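Local coordinates for protein C-domain type II peptide synthetase (Streptomyces globisporus, PDB 4ZNM) that belongs to the condensation domain family of nonribosomal peptide synthetases, here as a type II protein, with the two-lobed fold of CoA-dependent acyltransferase relatives, at residues Tyr445-Val448 with Leu449-Val453. Sequence-based numbering, arbitrary orientation.
Sequences YLDV and LENAV
The ring of Y445 meets the side chain of L449 obliquely, one turn further along helix 435-454, the last helix of this condensation-domain fold, with L449 CD2 4.2 Å from Y445 CE2; W412, on a strand of the five-stranded sheet, meets the same ring at a slant. This is i to i+4 packing along the buried side of the helix, where it lies against helices 251-264 and 268-284. Both Y445 and L449 have CG anti to the backbone N, which carries ring and isobutyl group off the same flank, into the interface with helix 268-284. There the ring packs on A275 and L279, and its hydroxyl is tied down by a hydrogen bond to the carbonyl of M272. L449 touches A275 as well and reaches V257 of helix 251-264, bridging the two neighbouring helices, while V448 leans on V278.

The other pair of flat groups, the D447 carboxylate and the N451 amide, lies on the more open flank. Their planes stand 87° apart, almost perpendicular, and N451 ND2 comes within 3.3 Å of D447 OD2. N451 CG sits beside its own backbone N (chi1 -77°), which turns the amide back over the preceding turn toward D447.

Running beneath these side chains are regular i to i+4 alpha-helical bonds. L449 N donates to Y445 O at 2.9 Å and nearly straight, 168° at the hydrogen; A452 N reaches V448 O at 2.8 Å.

L446 O serves two donors. E450 N binds it at 3.0 Å, and a water adds a weak bond. E450 also forms a salt bridge with R250, which probably stabilises its negative charge. That same water donates to E450 OE1 at 2.6 Å, linking the carboxylate to the helix backbone one turn earlier.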
loop_
_atom_site.group_PDB
_atom_site.type_symbol
_atom_site.label_atom_id
_atom_site.label_comp_id
_atom_site.label_asym_id
_atom_site.label_seq_id
_atom_site.Cartn_x
_atom_site.Cartn_y
_atom_site.Cartn_z
ATOM N N TYR A 445 -10.339 8.831 -15.086
ATOM C CA TYR A 445 -8.902 8.554 -15.088
ATOM C C TYR A 445 -8.527 7.568 -16.206
ATOM O O TYR A 445 -7.557 7.795 -16.929
ATOM C CB TYR A 445 -8.406 7.998 -13.731
ATOM C CG TYR A 445 -6.942 7.588 -13.788
ATOM C CD1 TYR A 445 -5.932 8.536 -13.756
ATOM C CD2 TYR A 445 -6.578 6.271 -13.929
ATOM C CE1 TYR A 445 -4.592 8.194 -13.849
ATOM C CE2 TYR A 445 -5.226 5.902 -14.031
ATOM C CZ TYR A 445 -4.235 6.869 -13.995
ATOM O OH TYR A 445 -2.892 6.512 -14.087
ATOM N N LEU A 446 -9.273 6.483 -16.362
ATOM C CA LEU A 446 -8.890 5.486 -17.361
ATOM C C LEU A 446 -9.007 6.064 -18.771
ATOM O O LEU A 446 -8.215 5.728 -19.674
ATOM C CB LEU A 446 -9.736 4.205 -17.225
ATOM C CG LEU A 446 -9.404 3.439 -15.947
ATOM C CD1 LEU A 446 -10.378 2.255 -15.701
ATOM C CD2 LEU A 446 -7.960 2.939 -15.966
ATOM N N ASP A 447 -9.974 6.953 -18.950
ATOM C CA ASP A 447 -10.154 7.627 -20.237
ATOM C C ASP A 447 -9.006 8.628 -20.498
ATOM O O ASP A 447 -8.470 8.687 -21.604
ATOM C CB ASP A 447 -11.519 8.350 -20.285
ATOM C CG ASP A 447 -11.785 9.014 -21.629
ATOM O OD1 ASP A 447 -12.070 8.275 -22.599
ATOM O OD2 ASP A 447 -11.710 10.267 -21.702
ATOM N N VAL A 448 -8.628 9.410 -19.487
ATOM C CA VAL A 448 -7.510 10.356 -19.642
ATOM C C VAL A 448 -6.250 9.582 -20.041
ATOM O O VAL A 448 -5.551 9.938 -21.008
ATOM C CB VAL A 448 -7.280 11.165 -18.356
ATOM C CG1 VAL A 448 -5.889 11.791 -18.329
ATOM C CG2 VAL A 448 -8.329 12.243 -18.228
ATOM N N LEU A 449 -5.983 8.502 -19.304
ATOM C CA LEU A 449 -4.780 7.690 -19.531
ATOM C C LEU A 449 -4.770 7.121 -20.944
ATOM O O LEU A 449 -3.754 7.161 -21.628
ATOM C CB LEU A 449 -4.688 6.553 -18.500
ATOM C CG LEU A 449 -3.558 5.557 -18.653
ATOM C CD1 LEU A 449 -2.225 6.261 -18.500
ATOM C CD2 LEU A 449 -3.691 4.447 -17.620
ATOM N N GLU A 450 -5.898 6.597 -21.402
ATOM C CA GLU A 450 -5.943 6.014 -22.745
ATOM C C GLU A 450 -5.626 7.037 -23.821
ATOM O O GLU A 450 -4.854 6.778 -24.764
ATOM C CB GLU A 450 -7.310 5.414 -23.014
ATOM C CG GLU A 450 -7.403 4.661 -24.331
ATOM C CD GLU A 450 -8.734 3.946 -24.485
ATOM O OE1 GLU A 450 -9.200 3.340 -23.494
ATOM O OE2 GLU A 450 -9.318 3.997 -25.590
ATOM N N ASN A 451 -6.232 8.205 -23.685
ATOM C CA ASN A 451 -6.079 9.252 -24.681
ATOM C C ASN A 451 -4.682 9.861 -24.644
ATOM O O ASN A 451 -4.124 10.226 -25.667
ATOM C CB ASN A 451 -7.144 10.312 -24.463
ATOM C CG ASN A 451 -8.484 9.865 -24.976
ATOM O OD1 ASN A 451 -8.565 9.242 -26.038
ATOM N ND2 ASN A 451 -9.542 10.160 -24.234
ATOM N N ALA A 452 -4.102 9.914 -23.461
ATOM C CA ALA A 452 -2.768 10.475 -23.313
ATOM C C ALA A 452 -1.707 9.648 -24.042
ATOM O O ALA A 452 -0.881 10.217 -24.744
ATOM C CB ALA A 452 -2.416 10.598 -21.841
ATOM N N VAL A 453 -1.716 8.323 -23.872
ATOM C CA VAL A 453 -0.661 7.491 -24.450
ATOM C C VAL A 453 -0.951 7.210 -25.922
ATOM O O VAL A 453 -0.037 6.946 -26.690
ATOM C CB VAL A 453 -0.474 6.168 -23.684
ATOM C CG1 VAL A 453 0.059 6.430 -22.298
ATOM C CG2 VAL A 453 -1.758 5.402 -23.653
HETATM O O HOH W 1 -9.486 3.747 -20.961
#